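Local coordinates for cytochrome P450 (Picrophilus torridus, PDB 2RFB), which probably acts as a heme-dependent monooxygenase of the cytochrome P450 family, placing one atom of molecular oxygen into a substrate at a heme b iron, at residues G11-Y16 with N247-K252; K22-N27 with P236-A241; N190-N195 with S230-L235; T269-P274 with I279-M284. All coordinates share one frame; numbering follows the deposited sequence.

Interaction 1. Residues G11-Y16 with N247-K252; sequences GAWHVY and NNKKIK
Trp13 on strand 12-15 faces Ile251 on strand 249-251 with 8.0 Å between their CA atoms; the strand axes approach to 10.1 Å with directions 123° apart, and no hydrogen bond joins the two backbones, so the contact rests on the Trp13 side chain, met mostly by side-chain atoms. The indole is set beside its own backbone N (chi1 -77°), and over one of its faces sits the end of Ile251. Methyl CD1 of Ile251 lies 3.4 Å from the centroid of the five-membered ring of Trp13 and only 6° off the ring normal, a CH-pi contact almost straight above the ring. The second methyl, Ile251 CG2, lies beside the pyrrole part, 3.6 Å from Trp13 CD1. Toward the six-membered ring the approach is oblique: Lys250 O stands 3.7 Å from Trp13 CZ2, and Lys249 CB reaches Trp13 CH2 at 4.1 Å. The indole NE1 makes a weak hydrogen bond to Asp255 OD1, and the ring of His8 meets the indole edge-to-face. Strand 12-15 lies between strands 7-9 and 256-259 in a mixed sheet, whereas 249-251 pairs antiparallel with 244-246, so Trp13 bridges this sheet and a separate hairpin whose Ile251 also touches Val257.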
# COMPACT_ATOMS: atom_id res chain seq x y z
N GLY A 11 9.20 -5.27 -24.08
CA GLY A 11 9.53 -6.51 -23.35
C GLY A 11 8.51 -7.15 -22.37
O GLY A 11 8.86 -8.13 -21.70
N ALA A 12 7.28 -6.63 -22.29
CA ALA A 12 6.25 -7.22 -21.44
C ALA A 12 4.85 -7.22 -22.08
O ALA A 12 4.58 -6.47 -23.00
CB ALA A 12 6.19 -6.49 -20.07
N TRP A 13 3.97 -8.08 -21.56
CA TRP A 13 2.60 -8.11 -21.98
C TRP A 13 2.02 -7.08 -21.10
O TRP A 13 2.44 -6.97 -19.98
CB TRP A 13 1.94 -9.47 -21.71
CG TRP A 13 2.33 -10.53 -22.70
CD1 TRP A 13 3.29 -11.49 -22.54
CD2 TRP A 13 1.75 -10.76 -24.01
NE1 TRP A 13 3.38 -12.28 -23.69
CE2 TRP A 13 2.45 -11.85 -24.60
CE3 TRP A 13 0.74 -10.13 -24.74
CZ2 TRP A 13 2.15 -12.33 -25.87
CZ3 TRP A 13 0.45 -10.60 -26.02
CH2 TRP A 13 1.14 -11.71 -26.56
N HIS A 14 1.07 -6.29 -21.61
CA HIS A 14 0.26 -5.42 -20.74
C HIS A 14 -1.18 -5.90 -20.68
O HIS A 14 -1.78 -6.21 -21.74
CB HIS A 14 0.38 -3.97 -21.19
CG HIS A 14 1.81 -3.55 -21.35
ND1 HIS A 14 2.41 -2.64 -20.50
CD2 HIS A 14 2.77 -3.96 -22.21
CE1 HIS A 14 3.67 -2.49 -20.86
NE2 HIS A 14 3.91 -3.28 -21.90
N VAL A 15 -1.70 -5.99 -19.46
CA VAL A 15 -3.00 -6.62 -19.19
C VAL A 15 -3.89 -5.65 -18.49
O VAL A 15 -3.54 -5.13 -17.41
CB VAL A 15 -2.83 -7.89 -18.35
CG1 VAL A 15 -4.18 -8.53 -17.98
CG2 VAL A 15 -1.97 -8.91 -19.15
N TYR A 16 -5.02 -5.38 -19.10
CA TYR A 16 -5.86 -4.24 -18.73
C TYR A 16 -7.26 -4.58 -18.24
O TYR A 16 -7.78 -3.88 -17.39
CB TYR A 16 -6.06 -3.34 -19.94
CG TYR A 16 -4.81 -2.74 -20.48
CD1 TYR A 16 -4.26 -3.23 -21.66
CD2 TYR A 16 -4.18 -1.67 -19.82
CE1 TYR A 16 -3.12 -2.67 -22.17
CE2 TYR A 16 -3.02 -1.10 -20.33
CZ TYR A 16 -2.49 -1.62 -21.49
OH TYR A 16 -1.35 -1.08 -22.05
N ASN A 247 -6.93 -14.56 -23.98
CA ASN A 247 -7.56 -14.06 -25.19
C ASN A 247 -6.88 -14.63 -26.42
O ASN A 247 -6.49 -13.90 -27.32
CB ASN A 247 -7.56 -12.52 -25.21
CG ASN A 247 -8.29 -11.97 -26.41
OD1 ASN A 247 -7.71 -11.24 -27.23
ND2 ASN A 247 -9.55 -12.37 -26.57
N ASN A 248 -6.68 -15.95 -26.40
CA ASN A 248 -6.12 -16.73 -27.52
C ASN A 248 -4.69 -16.40 -28.00
O ASN A 248 -4.29 -16.77 -29.10
CB ASN A 248 -7.08 -16.72 -28.70
CG ASN A 248 -8.00 -17.93 -28.71
OD1 ASN A 248 -9.21 -17.77 -28.74
ND2 ASN A 248 -7.43 -19.14 -28.70
N LYS A 249 -3.95 -15.69 -27.14
CA LYS A 249 -2.54 -15.36 -27.32
C LYS A 249 -1.74 -16.28 -26.43
O LYS A 249 -2.06 -16.39 -25.23
CB LYS A 249 -2.28 -13.93 -26.81
CG LYS A 249 -3.06 -12.81 -27.51
CD LYS A 249 -2.72 -12.79 -29.01
CE LYS A 249 -2.45 -11.35 -29.47
NZ LYS A 249 -1.57 -11.37 -30.69
N LYS A 250 -0.69 -16.89 -26.97
CA LYS A 250 0.29 -17.61 -26.16
C LYS A 250 1.25 -16.66 -25.44
O LYS A 250 2.04 -15.98 -26.09
CB LYS A 250 1.09 -18.56 -27.04
CG LYS A 250 1.86 -19.63 -26.29
CD LYS A 250 2.02 -20.86 -27.19
CE LYS A 250 2.58 -22.07 -26.46
NZ LYS A 250 2.67 -23.21 -27.42
N ILE A 251 1.16 -16.62 -24.11
CA ILE A 251 2.16 -15.99 -23.24
C ILE A 251 3.21 -17.05 -22.95
O ILE A 251 2.93 -18.03 -22.24
CB ILE A 251 1.56 -15.59 -21.87
CG1 ILE A 251 0.16 -14.96 -22.03
CG2 ILE A 251 2.56 -14.72 -21.02
CD1 ILE A 251 0.15 -13.51 -22.49
N LYS A 252 4.40 -16.90 -23.52
CA LYS A 252 5.44 -17.92 -23.38
C LYS A 252 6.10 -17.88 -22.00
O LYS A 252 6.11 -16.85 -21.33
CB LYS A 252 6.51 -17.77 -24.46
CG LYS A 252 6.02 -17.99 -25.87
CD LYS A 252 7.19 -18.23 -26.82
CE LYS A 252 6.87 -17.82 -28.28
NZ LYS A 252 6.65 -16.33 -28.36

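Interaction 2. Residues K22-N27 with P236-A241; sequences KHVLMN and PHRFAA. With HEM (protoporphyrin IX containing Fe), chain G.
The heme propionate site of this P450 includes Arg238, whose guanidinium is covered over one face by Leu25 and whose aliphatic part packs on Val24, both of helix 18-26. The guanidinium pairs with one propionate through two donors: Arg238 NH1 to heme O2A at 2.8 Å and 145°, and Arg238 NH2 to heme O1A at 3.1 Å and 165°, the carboxylate carbon CGA lying in the guanidinium plane. This two-point grip limits the rotation of both groups. A bend at chi2 (-51°) turns the arginine chain toward the heme. Methyl CD2 of Leu25 stands off centre toward NH2, 3.3 Å from Arg238 CZ; so close a fit makes the exact spacing doubtful. Nearer the backbone, Val24 CG1 lies 4.2 Å from Arg238 CG. A leucine in place of Arg238 would probably leave the propionate without both of these donors and its opposite charge. The heme is also hydrogen-bonded by His293 and Arg59. Helix 18-26 rests here against strand 256-259, with Val24 on Val257 and Val259, while the backbone of Arg238 bonds to Val257 and strand 239-240, just beyond it, pairs antiparallel with strand 31-32.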
# COMPACT_ATOMS: atom_id res chain seq x y z
N LYS A 22 -7.36 -10.25 -13.04
CA LYS A 22 -7.73 -11.28 -12.05
C LYS A 22 -7.25 -12.69 -12.38
O LYS A 22 -6.77 -13.40 -11.48
CB LYS A 22 -9.23 -11.31 -11.90
CG LYS A 22 -9.70 -12.10 -10.76
CD LYS A 22 -11.14 -11.76 -10.59
CE LYS A 22 -11.76 -12.60 -9.59
NZ LYS A 22 -13.16 -12.82 -10.06
N HIS A 23 -7.37 -13.09 -13.66
CA HIS A 23 -6.88 -14.37 -14.09
C HIS A 23 -5.37 -14.42 -13.77
O HIS A 23 -4.86 -15.35 -13.13
CB HIS A 23 -7.10 -14.55 -15.59
CG HIS A 23 -6.48 -15.80 -16.13
ND1 HIS A 23 -5.34 -15.79 -16.91
CD2 HIS A 23 -6.81 -17.10 -15.97
CE1 HIS A 23 -5.01 -17.03 -17.23
NE2 HIS A 23 -5.89 -17.85 -16.68
N VAL A 24 -4.65 -13.40 -14.20
CA VAL A 24 -3.21 -13.40 -13.96
C VAL A 24 -2.93 -13.50 -12.45
O VAL A 24 -2.26 -14.41 -12.01
CB VAL A 24 -2.50 -12.16 -14.62
CG1 VAL A 24 -1.14 -11.89 -13.98
CG2 VAL A 24 -2.41 -12.35 -16.13
N LEU A 25 -3.45 -12.58 -11.65
CA LEU A 25 -3.12 -12.59 -10.20
C LEU A 25 -3.62 -13.85 -9.49
O LEU A 25 -3.01 -14.29 -8.55
CB LEU A 25 -3.66 -11.33 -9.48
CG LEU A 25 -3.10 -10.02 -10.02
CD1 LEU A 25 -3.78 -8.82 -9.40
CD2 LEU A 25 -1.63 -10.04 -9.66
N MET A 26 -4.74 -14.41 -9.90
CA MET A 26 -5.25 -15.62 -9.21
C MET A 26 -4.44 -16.88 -9.61
O MET A 26 -4.56 -17.93 -8.97
CB MET A 26 -6.72 -15.88 -9.56
CG MET A 26 -7.73 -14.91 -8.95
SD MET A 26 -7.91 -15.15 -7.15
CE MET A 26 -8.54 -16.78 -6.96
N ASN A 27 -3.65 -16.78 -10.68
CA ASN A 27 -2.88 -17.97 -11.15
C ASN A 27 -1.37 -17.76 -10.85
O ASN A 27 -0.51 -17.65 -11.74
CB ASN A 27 -3.22 -18.33 -12.61
CG ASN A 27 -4.64 -18.94 -12.77
OD1 ASN A 27 -4.84 -20.15 -12.66
ND2 ASN A 27 -5.59 -18.10 -13.10
N PRO A 236 4.29 -4.42 -12.07
CA PRO A 236 5.12 -4.86 -13.21
C PRO A 236 5.75 -6.24 -13.10
O PRO A 236 6.25 -6.78 -14.10
CB PRO A 236 6.24 -3.78 -13.28
CG PRO A 236 6.37 -3.24 -11.88
CD PRO A 236 5.02 -3.51 -11.15
N HIS A 237 5.76 -6.84 -11.91
CA HIS A 237 6.59 -8.04 -11.76
C HIS A 237 5.80 -9.34 -11.70
O HIS A 237 5.46 -9.80 -10.60
CB HIS A 237 7.52 -7.87 -10.54
CG HIS A 237 8.53 -6.76 -10.71
ND1 HIS A 237 9.31 -6.63 -11.84
CD2 HIS A 237 8.84 -5.71 -9.91
CE1 HIS A 237 10.07 -5.55 -11.74
NE2 HIS A 237 9.82 -4.98 -10.57
N ARG A 238 5.40 -9.87 -12.86
CA ARG A 238 4.90 -11.25 -12.97
C ARG A 238 5.60 -11.83 -14.15
O ARG A 238 5.89 -11.13 -15.10
CB ARG A 238 3.39 -11.36 -13.22
CG ARG A 238 2.44 -10.92 -12.06
CD ARG A 238 2.81 -11.56 -10.78
NE ARG A 238 1.75 -11.69 -9.79
CZ ARG A 238 1.51 -10.82 -8.80
NH1 ARG A 238 2.15 -9.64 -8.69
NH2 ARG A 238 0.57 -11.11 -7.92
N PHE A 239 5.89 -13.12 -14.08
CA PHE A 239 6.57 -13.75 -15.15
C PHE A 239 5.91 -15.09 -15.33
O PHE A 239 5.56 -15.78 -14.36
CB PHE A 239 8.08 -13.88 -14.81
CG PHE A 239 8.71 -12.56 -14.46
CD1 PHE A 239 8.57 -12.03 -13.20
CD2 PHE A 239 9.37 -11.80 -15.42
CE1 PHE A 239 9.08 -10.77 -12.89
CE2 PHE A 239 9.87 -10.54 -15.11
CZ PHE A 239 9.75 -10.04 -13.86
N ALA A 240 5.73 -15.45 -16.58
CA ALA A 240 5.12 -16.69 -16.90
C ALA A 240 6.10 -17.82 -16.53
O ALA A 240 7.22 -17.90 -17.07
CB ALA A 240 4.79 -16.70 -18.38
N ALA A 241 5.66 -18.71 -15.63
CA ALA A 241 6.41 -19.91 -15.25
C ALA A 241 6.24 -20.99 -16.28
O ALA A 241 7.06 -21.90 -16.37
CB ALA A 241 5.98 -20.42 -13.85
CHA HEM G . 0.83 -6.37 -1.13
CHB HEM G . -1.69 -2.42 -2.68
CHC HEM G . -1.37 -0.67 1.95
CHD HEM G . 1.71 -4.20 3.30
C1A HEM G . 0.09 -5.46 -1.92
C2A HEM G . -0.32 -5.68 -3.29
C3A HEM G . -1.02 -4.57 -3.68
C4A HEM G . -1.06 -3.69 -2.57
CMA HEM G . -1.73 -4.16 -5.07
CAA HEM G . -0.00 -6.98 -4.11
CBA HEM G . 1.33 -6.87 -4.90
CGA HEM G . 1.40 -8.13 -5.71
O1A HEM G . 0.36 -8.88 -5.84
O2A HEM G . 2.50 -8.39 -6.24
C1B HEM G . -1.85 -1.60 -1.54
C2B HEM G . -2.69 -0.43 -1.41
C3B HEM G . -2.53 -0.02 -0.11
C4B HEM G . -1.64 -0.89 0.55
CMB HEM G . -3.56 0.13 -2.63
CAB HEM G . -3.05 1.17 0.84
CBB HEM G . -4.23 1.93 0.59
C1C HEM G . -0.58 -1.47 2.85
C2C HEM G . -0.28 -1.38 4.29
C3C HEM G . 0.59 -2.38 4.59
C4C HEM G . 0.88 -3.08 3.40
CMC HEM G . -0.77 -0.37 5.42
CAC HEM G . 1.19 -2.76 6.00
CBC HEM G . 2.51 -2.88 6.21
C1D HEM G . 1.74 -5.12 2.20
C2D HEM G . 2.50 -6.35 2.15
C3D HEM G . 2.21 -6.95 0.76
C4D HEM G . 1.30 -6.07 0.15
CMD HEM G . 3.47 -6.95 3.21
CAD HEM G . 2.71 -8.25 0.05
CBD HEM G . 1.81 -9.42 0.52
CGD HEM G . 2.25 -10.70 -0.11
O1D HEM G . 3.03 -10.64 -1.11
O2D HEM G . 1.82 -11.79 0.38
NA HEM G . -0.40 -4.22 -1.49
NB HEM G . -1.23 -1.88 -0.28
NC HEM G . 0.16 -2.55 2.37
ND HEM G . 1.03 -4.98 0.98
FE HEM G . -0.23 -3.55 0.51

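Interaction 3. Residues N190-N195 with S230-L235; sequences NETTTN and SPIQFL. With HEM (protoporphyrin IX containing Fe), chain G.
Thr192 and Ile232 are brought together above the heme by two torsions: chi1 of 52° tucks Thr192 OG1 between its backbone N and carbonyl carbon, leaving CG2 to face the 230-235 loop, and chi2 of -173° stretches the Ile232 chain so that CD1 reaches across. The methyls meet obliquely, Thr192 CG2 to Ile232 CD1 at 3.6 Å. The same Ile232 CD1 is 3.6 Å from the heme meso carbon CHB, while Thr192 OG1 comes to 3.2 Å from CHC, so the pair covers neighbouring meso positions. The hydroxyl is bonded to Gly188 O, one turn back, which satisfies it within a helix whose regular bonding is interrupted at the N atoms of Glu191 and Thr192. Behind this pair, Pro231 CB packs 3.7 Å from Thr192 O and 4.2 Å from Asn195 CB. Within the loop, Gln233 NE2 bonds Ser230 O at 2.7 Å in the carbonyl plane, on a lone pair. Farther along, Leu235 CD1 approaches the propionate carbon CGA at 3.8 Å. An acid followed by an alcohol, Glu191-Thr192, after Gly188 and Gly189 matches the signature of the long distal helix of P450s, which in this family lines the oxygen-binding side of the heme; the loop after helix 218-228 is likewise a usual wall of the P450 pocket.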
# COMPACT_ATOMS: atom_id res chain seq x y z
N ASN A 190 3.38 2.67 3.68
CA ASN A 190 3.51 4.12 3.84
C ASN A 190 2.99 4.90 2.62
O ASN A 190 1.93 5.47 2.70
CB ASN A 190 4.96 4.48 4.15
CG ASN A 190 5.29 4.44 5.64
OD1 ASN A 190 6.42 4.63 6.00
ND2 ASN A 190 4.31 4.24 6.49
N GLU A 191 3.73 4.90 1.50
CA GLU A 191 3.35 5.71 0.35
C GLU A 191 1.95 5.41 -0.12
O GLU A 191 1.23 6.31 -0.52
CB GLU A 191 4.32 5.56 -0.84
CG GLU A 191 3.73 6.12 -2.12
CD GLU A 191 4.68 6.17 -3.35
OE1 GLU A 191 5.42 5.16 -3.65
OE2 GLU A 191 4.63 7.23 -4.06
N THR A 192 1.57 4.15 -0.10
CA THR A 192 0.26 3.81 -0.57
C THR A 192 -0.83 4.45 0.28
O THR A 192 -1.76 4.98 -0.28
CB THR A 192 0.00 2.29 -0.65
OG1 THR A 192 0.32 1.68 0.62
CG2 THR A 192 0.81 1.65 -1.70
N THR A 193 -0.72 4.40 1.60
CA THR A 193 -1.69 5.03 2.50
C THR A 193 -1.66 6.55 2.36
O THR A 193 -2.69 7.23 2.57
CB THR A 193 -1.42 4.66 3.97
OG1 THR A 193 -1.52 3.24 4.15
CG2 THR A 193 -2.41 5.30 4.90
N THR A 194 -0.47 7.10 2.07
CA THR A 194 -0.35 8.53 1.98
C THR A 194 -1.07 8.92 0.69
O THR A 194 -1.80 9.94 0.60
CB THR A 194 1.14 8.99 1.95
OG1 THR A 194 1.81 8.57 3.14
CG2 THR A 194 1.27 10.50 1.81
N ASN A 195 -0.86 8.12 -0.34
CA ASN A 195 -1.46 8.44 -1.64
C ASN A 195 -3.00 8.36 -1.57
O ASN A 195 -3.68 9.21 -2.09
CB ASN A 195 -0.80 7.60 -2.73
CG ASN A 195 0.64 8.06 -3.06
OD1 ASN A 195 1.05 9.21 -2.78
ND2 ASN A 195 1.40 7.19 -3.70
N SER A 230 -6.83 4.50 -7.74
CA SER A 230 -6.08 3.42 -7.11
C SER A 230 -4.66 3.88 -6.82
O SER A 230 -3.95 4.29 -7.72
CB SER A 230 -6.05 2.19 -8.02
OG SER A 230 -7.36 1.78 -8.34
N PRO A 231 -4.24 3.81 -5.55
CA PRO A 231 -2.87 4.30 -5.22
C PRO A 231 -1.79 3.62 -6.07
O PRO A 231 -0.83 4.28 -6.56
CB PRO A 231 -2.75 3.98 -3.73
CG PRO A 231 -4.17 4.07 -3.25
CD PRO A 231 -4.98 3.39 -4.36
N ILE A 232 -1.98 2.34 -6.31
CA ILE A 232 -1.08 1.59 -7.19
C ILE A 232 -1.75 1.31 -8.53
O ILE A 232 -2.79 0.64 -8.59
CB ILE A 232 -0.63 0.25 -6.52
CG1 ILE A 232 0.17 0.62 -5.23
CG2 ILE A 232 0.23 -0.60 -7.53
CD1 ILE A 232 0.81 -0.56 -4.56
N GLN A 233 -1.15 1.82 -9.60
CA GLN A 233 -1.77 1.75 -10.92
C GLN A 233 -1.48 0.48 -11.68
O GLN A 233 -2.33 0.02 -12.48
CB GLN A 233 -1.39 2.99 -11.74
CG GLN A 233 -1.99 4.30 -11.20
CD GLN A 233 -3.50 4.36 -11.46
OE1 GLN A 233 -3.94 4.45 -12.62
NE2 GLN A 233 -4.29 4.28 -10.39
N PHE A 234 -0.27 -0.06 -11.50
CA PHE A 234 0.09 -1.36 -12.10
C PHE A 234 1.12 -2.11 -11.26
O PHE A 234 1.78 -1.53 -10.41
CB PHE A 234 0.52 -1.22 -13.55
CG PHE A 234 1.79 -0.43 -13.78
CD1 PHE A 234 3.03 -1.05 -13.79
CD2 PHE A 234 1.75 0.96 -14.02
CE1 PHE A 234 4.23 -0.33 -14.06
CE2 PHE A 234 2.90 1.66 -14.27
CZ PHE A 234 4.18 1.01 -14.27
N LEU A 235 1.19 -3.43 -11.47
CA LEU A 235 2.18 -4.30 -10.83
C LEU A 235 3.02 -4.82 -11.98
O LEU A 235 2.50 -5.59 -12.77
CB LEU A 235 1.49 -5.48 -10.19
CG LEU A 235 0.53 -5.03 -9.13
CD1 LEU A 235 -0.25 -6.26 -8.64
CD2 LEU A 235 1.30 -4.31 -7.95
CHA HEM G . 0.83 -6.37 -1.13
CHB HEM G . -1.69 -2.42 -2.68
CHC HEM G . -1.37 -0.67 1.95
CHD HEM G . 1.71 -4.20 3.30
C1A HEM G . 0.09 -5.46 -1.92
C2A HEM G . -0.32 -5.68 -3.29
C3A HEM G . -1.02 -4.57 -3.68
C4A HEM G . -1.06 -3.69 -2.57
CMA HEM G . -1.73 -4.16 -5.07
CAA HEM G . -0.00 -6.98 -4.11
CBA HEM G . 1.33 -6.87 -4.90
CGA HEM G . 1.40 -8.13 -5.71
O1A HEM G . 0.36 -8.88 -5.84
O2A HEM G . 2.50 -8.39 -6.24
C1B HEM G . -1.85 -1.60 -1.54
C2B HEM G . -2.69 -0.43 -1.41
C3B HEM G . -2.53 -0.02 -0.11
C4B HEM G . -1.64 -0.89 0.55
CMB HEM G . -3.56 0.13 -2.63
CAB HEM G . -3.05 1.17 0.84
CBB HEM G . -4.23 1.93 0.59
C1C HEM G . -0.58 -1.47 2.85
C2C HEM G . -0.28 -1.38 4.29
C3C HEM G . 0.59 -2.38 4.59
C4C HEM G . 0.88 -3.08 3.40
CMC HEM G . -0.77 -0.37 5.42
CAC HEM G . 1.19 -2.76 6.00
CBC HEM G . 2.51 -2.88 6.21
C1D HEM G . 1.74 -5.12 2.20
C2D HEM G . 2.50 -6.35 2.15
C3D HEM G . 2.21 -6.95 0.76
C4D HEM G . 1.30 -6.07 0.15
CMD HEM G . 3.47 -6.95 3.21
CAD HEM G . 2.71 -8.25 0.05
CBD HEM G . 1.81 -9.42 0.52
CGD HEM G . 2.25 -10.70 -0.11
O1D HEM G . 3.03 -10.64 -1.11
O2D HEM G . 1.82 -11.79 0.38
NA HEM G . -0.40 -4.22 -1.49
NB HEM G . -1.23 -1.88 -0.28
NC HEM G . 0.16 -2.55 2.37
ND HEM G . 1.03 -4.98 0.98
FE HEM G . -0.23 -3.55 0.51

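Interaction 4. Residues T269-P274 with I279-M284. With SO4 (sulfate ion), chain E.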
# COMPACT_ATOMS: atom_id res chain seq x y z
N THR A 269 -17.42 -3.69 -17.97
CA THR A 269 -17.94 -5.03 -17.86
C THR A 269 -18.19 -5.45 -16.42
O THR A 269 -19.01 -6.30 -16.16
CB THR A 269 -16.97 -6.00 -18.55
OG1 THR A 269 -17.08 -5.80 -19.97
CG2 THR A 269 -17.26 -7.46 -18.21
N PHE A 270 -17.47 -4.88 -15.46
CA PHE A 270 -17.66 -5.25 -14.07
C PHE A 270 -18.25 -4.13 -13.25
O PHE A 270 -18.82 -4.37 -12.19
CB PHE A 270 -16.33 -5.71 -13.44
CG PHE A 270 -16.07 -7.14 -13.66
CD1 PHE A 270 -15.57 -7.58 -14.89
CD2 PHE A 270 -16.34 -8.05 -12.65
CE1 PHE A 270 -15.36 -8.94 -15.13
CE2 PHE A 270 -16.13 -9.39 -12.86
CZ PHE A 270 -15.64 -9.86 -14.11
N PHE A 271 -18.11 -2.90 -13.71
CA PHE A 271 -18.67 -1.82 -12.95
C PHE A 271 -19.59 -1.02 -13.83
O PHE A 271 -19.18 -0.54 -14.89
CB PHE A 271 -17.55 -0.95 -12.39
CG PHE A 271 -16.58 -1.69 -11.53
CD1 PHE A 271 -15.34 -2.08 -12.04
CD2 PHE A 271 -16.89 -2.02 -10.21
CE1 PHE A 271 -14.43 -2.77 -11.27
CE2 PHE A 271 -15.96 -2.74 -9.39
CZ PHE A 271 -14.72 -3.10 -9.93
N ASP A 272 -20.84 -0.86 -13.41
CA ASP A 272 -21.76 0.01 -14.15
C ASP A 272 -21.28 1.44 -13.94
O ASP A 272 -21.01 1.85 -12.81
CB ASP A 272 -23.19 -0.14 -13.62
CG ASP A 272 -24.25 0.06 -14.70
OD1 ASP A 272 -25.01 1.05 -14.60
OD2 ASP A 272 -24.34 -0.79 -15.64
N GLU A 273 -21.12 2.17 -15.03
CA GLU A 273 -20.70 3.56 -15.00
C GLU A 273 -19.38 3.73 -14.28
O GLU A 273 -19.27 4.44 -13.27
CB GLU A 273 -21.81 4.44 -14.40
CG GLU A 273 -23.06 4.50 -15.31
CD GLU A 273 -24.12 5.49 -14.82
OE1 GLU A 273 -24.85 5.16 -13.86
OE2 GLU A 273 -24.22 6.59 -15.41
N PRO A 274 -18.33 3.09 -14.82
CA PRO A 274 -16.97 3.05 -14.22
C PRO A 274 -16.38 4.42 -13.93
O PRO A 274 -15.72 4.60 -12.91
CB PRO A 274 -16.15 2.31 -15.26
CG PRO A 274 -16.96 2.47 -16.56
CD PRO A 274 -18.38 2.36 -16.10
N ILE A 279 -20.58 5.22 -4.10
CA ILE A 279 -20.44 4.42 -2.89
C ILE A 279 -21.44 3.28 -3.00
O ILE A 279 -22.55 3.50 -3.46
CB ILE A 279 -20.83 5.23 -1.61
CG1 ILE A 279 -19.89 6.36 -1.32
CG2 ILE A 279 -20.90 4.34 -0.38
CD1 ILE A 279 -20.56 7.45 -0.48
N GLY A 280 -21.05 2.09 -2.54
CA GLY A 280 -21.94 0.94 -2.40
C GLY A 280 -22.00 0.03 -3.61
O GLY A 280 -23.00 -0.66 -3.79
N ARG A 281 -20.96 0.04 -4.44
CA ARG A 281 -20.85 -0.92 -5.54
C ARG A 281 -20.63 -2.36 -5.06
O ARG A 281 -20.05 -2.59 -3.98
CB ARG A 281 -19.70 -0.54 -6.47
CG ARG A 281 -19.99 0.65 -7.33
CD ARG A 281 -18.73 1.05 -7.95
NE ARG A 281 -18.76 2.31 -8.70
CZ ARG A 281 -19.31 2.44 -9.90
NH1 ARG A 281 -19.91 1.41 -10.49
NH2 ARG A 281 -19.27 3.62 -10.52
N ARG A 282 -21.05 -3.31 -5.89
CA ARG A 282 -21.18 -4.73 -5.51
C ARG A 282 -19.92 -5.53 -5.79
O ARG A 282 -19.58 -6.47 -5.04
CB ARG A 282 -22.31 -5.36 -6.31
CG ARG A 282 -23.60 -4.53 -6.31
CD ARG A 282 -24.83 -5.43 -6.54
NE ARG A 282 -25.04 -6.45 -5.50
CZ ARG A 282 -26.05 -7.33 -5.51
NH1 ARG A 282 -26.94 -7.32 -6.50
NH2 ARG A 282 -26.18 -8.22 -4.52
N GLU A 283 -19.25 -5.18 -6.89
CA GLU A 283 -18.12 -5.97 -7.33
C GLU A 283 -16.89 -5.50 -6.56
O GLU A 283 -16.85 -4.38 -6.14
CB GLU A 283 -17.94 -5.90 -8.86
CG GLU A 283 -19.08 -6.59 -9.68
CD GLU A 283 -18.92 -8.13 -9.78
OE1 GLU A 283 -17.75 -8.59 -9.98
OE2 GLU A 283 -19.95 -8.86 -9.67
N MET A 284 -15.94 -6.40 -6.33
CA MET A 284 -14.72 -6.11 -5.65
C MET A 284 -13.77 -5.39 -6.64
O MET A 284 -13.69 -5.75 -7.81
CB MET A 284 -14.08 -7.42 -5.18
CG MET A 284 -12.69 -7.29 -4.49
SD MET A 284 -11.71 -8.86 -4.58
CE MET A 284 -13.07 -9.99 -4.68
S SO4 E . -22.01 -1.53 -10.09
O1 SO4 E . -22.08 -2.08 -11.44
O2 SO4 E . -22.26 -0.10 -10.20
O3 SO4 E . -23.00 -2.06 -9.14
O4 SO4 E . -20.65 -1.92 -9.63
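Arg281 NH1 donates to Asp272 O at 2.6 Å with an N-H...O angle of 174°, the carbonyl oxygen lying in the guanidinium plane; Arg281 NH2 reaches Glu273 O at 2.9 Å from above that carbonyl's plane. A second, weak bond runs from NH2 to Asp272 O. An extended chain from CG to NE (chi2 169°, chi3 -172°) carries the head group to these successive carbonyls; Leu276 O takes a further bond from NH2, and NE forms a salt bridge with Glu224. A sulfate, probably from the crystallisation liquor, sits alongside: Asp272 N bonds its O1 at 2.6 Å, and Arg281 NH1 is 2.8 Å from its O2. Outward from this polar core, Glu283 OE1 lies at the edge of the Phe270 ring, 3.1 Å from CD2, and the edge of Phe271 meets main-chain oxygens, its CZ 3.5 Å from Met284 O. A methionine at Arg281 would probably leave the carbonyls of Asp272 and Glu273 without these donors and Glu224 without its salt bridge to this residue. Glu224, Arg227 and Arg281 match the E-R-R triad by which P450s tie the meander to the ExxR helix: the charge is probably balanced in part by Glu224, while NH1 and NH2 hold the two carbonyls.

How the interactions relate
Depth separates the four contacts: interaction 3 lies about 5 Å from the centre of the chain, while interactions 1, 2 and 4 are centred 19 to 26 Å out, of which only interaction 2 is wholly buried. Interactions 2 and 3 share the heme, one at a propionate through charge and the other over the macrocycle mainly through a hydroxyl and methyl groups, with Leu235 reaching the same propionate; they touch where Leu25 CD2 meets Leu235 CD1 at 4.2 Å. Interaction 1 adjoins interaction 2 through Ile251 and Lys252 on Ala240, and strand 12-15 precedes helix 18-26. Interaction 4 touches none of the others; its short-range loop closure relies on main-chain carbonyls, where interaction 1 relies on an aromatic face.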